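Local structure of PUM-HD domain-containing protein (Caenorhabditis elegans, 7CGF) at residues R246-T251 against Y280-I285. The protein binds RNA through its Pumilio homology domain, the part of the longer protein present here, and probably recognises mRNA 3' untranslated regions. The protein carries 2 engineered substitutions. Sequence-based numbering, arbitrary orientation.
Sequences RMVIVT and YHKSMI
V250 meets H281 in what are predicted to be two consecutive Pumilio repeats. Helices 243-255 and 279-290 run side by side here; the axes of the two segments approach to 10.0 Å and run nearly parallel, 15° apart. V250 CG2 lies over one face of the imidazole, 4.1 Å from its centroid, in a CH-pi contact. The Y280 ring covers the opposite face, with CE1 over the centre. The torsion of H281 (chi1 -72°) sets CG anti to the carbonyl carbon and brings the ring between V250 and Y280. M247 SD sits at the ring edge, 5.2 Å from the H281 centroid, a sulfur-aromatic contact. V250 CG1 also packs on M284 SD at 4.0 Å and I285 CG1 at 4.2 Å, and C273 of helix 266-276 backs this buried side. Replacing H281 with an alanine is likely to leave a gap between V250 and Y280 and to take the ring edge away from M247. Outward the packing loosens. M284 CE reaches T251 OG1 at 3.5 Å, and the T251 hydroxyl donates to M247 O at 2.8 Å from above the carbonyl plane. The Y280 hydroxyl hydrogen-bonds to E243. H281 ND1 is buried without a partner. The two helices therefore cohere here mainly through apolar, sulfur and ring contacts.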
ATOM      1  N   ARG A 246      12.219  15.618   8.320  1.00 22.00           N
ATOM      2  CA  ARG A 246      11.069  16.383   8.791  1.00 23.03           C
ATOM      3  C   ARG A 246      11.412  17.858   8.928  1.00 25.00           C
ATOM      4  O   ARG A 246      10.597  18.719   8.583  1.00 21.99           O
ATOM      5  CB  ARG A 246      10.544  15.820  10.111  1.00 22.19           C
ATOM      6  CG  ARG A 246       9.618  14.629   9.949  1.00 23.68           C
ATOM      7  CD  ARG A 246       9.104  14.109  11.274  1.00 25.94           C
ATOM      8  NE  ARG A 246      10.187  13.624  12.127  1.00 25.08           N
ATOM      9  CZ  ARG A 246      10.761  12.440  11.963  1.00 30.51           C
ATOM     10  NH1 ARG A 246      10.350  11.642  10.982  1.00 24.95           N
ATOM     11  NH2 ARG A 246      11.746  12.053  12.768  1.00 28.16           N
ATOM     12  N   MET A 247      12.626  18.178   9.402  1.00 20.68           N
ATOM     13  CA  MET A 247      13.016  19.582   9.483  1.00 24.44           C
ATOM     14  C   MET A 247      13.026  20.230   8.103  1.00 23.22           C
ATOM     15  O   MET A 247      12.512  21.341   7.926  1.00 22.13           O
ATOM     16  CB  MET A 247      14.381  19.716  10.174  1.00 24.91           C
ATOM     17  CG  MET A 247      14.988  21.115  10.116  1.00 27.83           C
ATOM     18  SD  MET A 247      13.915  22.333  10.904  1.00 40.56           S
ATOM     19  CE  MET A 247      13.493  21.485  12.354  1.00 34.52           C
ATOM     20  N   VAL A 248      13.578  19.541   7.100  1.00 20.93           N
ATOM     21  CA  VAL A 248      13.612  20.130   5.770  1.00 21.44           C
ATOM     22  C   VAL A 248      12.190  20.345   5.263  1.00 19.60           C
ATOM     23  O   VAL A 248      11.871  21.398   4.687  1.00 19.88           O
ATOM     24  CB  VAL A 248      14.443  19.247   4.819  1.00 23.93           C
ATOM     25  CG1 VAL A 248      14.252  19.684   3.385  1.00 20.98           C
ATOM     26  CG2 VAL A 248      15.918  19.333   5.191  1.00 20.42           C
ATOM     27  N   ILE A 249      11.310  19.364   5.495  1.00 21.99           N
ATOM     28  CA  ILE A 249       9.938  19.461   4.993  1.00 17.88           C
ATOM     29  C   ILE A 249       9.189  20.571   5.716  1.00 19.48           C
ATOM     30  O   ILE A 249       8.542  21.415   5.089  1.00 20.12           O
ATOM     31  CB  ILE A 249       9.218  18.108   5.117  1.00 16.75           C
ATOM     32  CG1 ILE A 249       9.778  17.129   4.077  1.00 15.69           C
ATOM     33  CG2 ILE A 249       7.715  18.273   4.901  1.00 19.55           C
ATOM     34  CD1 ILE A 249       9.288  15.707   4.269  1.00 17.96           C
ATOM     35  N   VAL A 250       9.312  20.619   7.047  1.00 20.42           N
ATOM     36  CA  VAL A 250       8.576  21.622   7.815  1.00 16.69           C
ATOM     37  C   VAL A 250       9.089  23.014   7.502  1.00 20.43           C
ATOM     38  O   VAL A 250       8.313  23.978   7.467  1.00 22.33           O
ATOM     39  CB  VAL A 250       8.664  21.301   9.317  1.00 22.51           C
ATOM     40  CG1 VAL A 250       8.183  22.485  10.162  1.00 20.83           C
ATOM     41  CG2 VAL A 250       7.870  20.037   9.617  1.00 21.37           C
ATOM     42  N   THR A 251      10.402  23.153   7.291  1.00 18.65           N
ATOM     43  CA  THR A 251      10.943  24.451   6.900  1.00 23.09           C
ATOM     44  C   THR A 251      10.367  24.886   5.567  1.00 20.69           C
ATOM     45  O   THR A 251       9.962  26.042   5.402  1.00 21.51           O
ATOM     46  CB  THR A 251      12.470  24.397   6.828  1.00 23.17           C
ATOM     47  OG1 THR A 251      13.000  24.098   8.121  1.00 25.22           O
ATOM     48  CG2 THR A 251      13.055  25.716   6.348  1.00 26.07           C
ATOM     49  N   TYR A 280       8.621  21.833  18.265  1.00 24.45           N
ATOM     50  CA  TYR A 280       9.367  22.899  17.606  1.00 27.24           C
ATOM     51  C   TYR A 280       9.002  23.026  16.128  1.00 22.16           C
ATOM     52  O   TYR A 280       9.154  24.116  15.555  1.00 24.64           O
ATOM     53  CB  TYR A 280      10.879  22.716  17.797  1.00 30.48           C
ATOM     54  CG  TYR A 280      11.589  21.681  16.939  1.00 29.33           C
ATOM     55  CD1 TYR A 280      11.157  20.365  16.879  1.00 29.50           C
ATOM     56  CD2 TYR A 280      12.715  22.032  16.213  1.00 28.98           C
ATOM     57  CE1 TYR A 280      11.829  19.422  16.100  1.00 29.06           C
ATOM     58  CE2 TYR A 280      13.392  21.103  15.458  1.00 31.32           C
ATOM     59  CZ  TYR A 280      12.940  19.809  15.387  1.00 27.09           C
ATOM     60  OH  TYR A 280      13.616  18.879  14.606  1.00 29.90           O
ATOM     61  N   HIS A 281       8.469  21.960  15.527  1.00 24.35           N
ATOM     62  CA  HIS A 281       7.971  22.038  14.153  1.00 24.05           C
ATOM     63  C   HIS A 281       6.614  22.722  14.095  1.00 23.20           C
ATOM     64  O   HIS A 281       6.357  23.540  13.197  1.00 22.58           O
ATOM     65  CB  HIS A 281       7.850  20.645  13.558  1.00 26.29           C
ATOM     66  CG  HIS A 281       9.160  20.015  13.236  1.00 28.37           C
ATOM     67  ND1 HIS A 281       9.354  18.652  13.269  1.00 32.15           N
ATOM     68  CD2 HIS A 281      10.342  20.558  12.866  1.00 27.89           C
ATOM     69  CE1 HIS A 281      10.600  18.381  12.932  1.00 28.99           C
ATOM     70  NE2 HIS A 281      11.218  19.517  12.677  1.00 28.67           N
ATOM     71  N   LYS A 282       5.734  22.372  15.035  1.00 22.55           N
ATOM     72  CA  LYS A 282       4.457  23.065  15.156  1.00 23.57           C
ATOM     73  C   LYS A 282       4.667  24.555  15.377  1.00 26.44           C
ATOM     74  O   LYS A 282       3.937  25.382  14.822  1.00 25.04           O
ATOM     75  CB  LYS A 282       3.644  22.459  16.302  1.00 25.62           C
ATOM     76  CG  LYS A 282       3.188  21.026  16.075  1.00 28.66           C
ATOM     77  CD  LYS A 282       2.719  20.402  17.383  1.00 33.26           C
ATOM     78  CE  LYS A 282       2.264  18.983  17.176  1.00 33.84           C
ATOM     79  NZ  LYS A 282       1.707  18.382  18.425  1.00 36.49           N
ATOM     80  N   SER A 283       5.685  24.919  16.164  1.00 23.02           N
ATOM     81  CA  SER A 283       5.997  26.328  16.389  1.00 24.72           C
ATOM     82  C   SER A 283       6.343  27.048  15.085  1.00 24.59           C
ATOM     83  O   SER A 283       5.972  28.211  14.894  1.00 24.03           O
ATOM     84  CB  SER A 283       7.147  26.432  17.406  1.00 28.81           C
ATOM     85  OG  SER A 283       7.669  27.743  17.516  1.00 40.85           O
ATOM     86  N   MET A 284       7.069  26.382  14.181  1.00 23.44           N
ATOM     87  CA  MET A 284       7.413  27.010  12.907  1.00 21.99           C
ATOM     88  C   MET A 284       6.179  27.248  12.045  1.00 21.49           C
ATOM     89  O   MET A 284       6.058  28.303  11.405  1.00 20.44           O
ATOM     90  CB  MET A 284       8.421  26.146  12.158  1.00 22.32           C
ATOM     91  CG  MET A 284       9.742  26.054  12.890  1.00 25.84           C
ATOM     92  SD  MET A 284      10.799  24.842  12.121  1.00 30.90           S
ATOM     93  CE  MET A 284      10.872  25.553  10.475  1.00 26.85           C
ATOM     94  N   ILE A 285       5.272  26.267  11.995  1.00 21.22           N
ATOM     95  CA  ILE A 285       4.055  26.402  11.192  1.00 18.36           C
ATOM     96  C   ILE A 285       3.138  27.463  11.792  1.00 23.42           C
ATOM     97  O   ILE A 285       2.633  28.336  11.078  1.00 21.41           O
ATOM     98  CB  ILE A 285       3.342  25.045  11.062  1.00 21.80           C
ATOM     99  CG1 ILE A 285       4.238  24.044  10.336  1.00 21.28           C
ATOM    100  CG2 ILE A 285       1.995  25.197  10.334  1.00 25.81           C
ATOM    101  CD1 ILE A 285       3.730  22.599  10.400  1.00 22.44           C
TER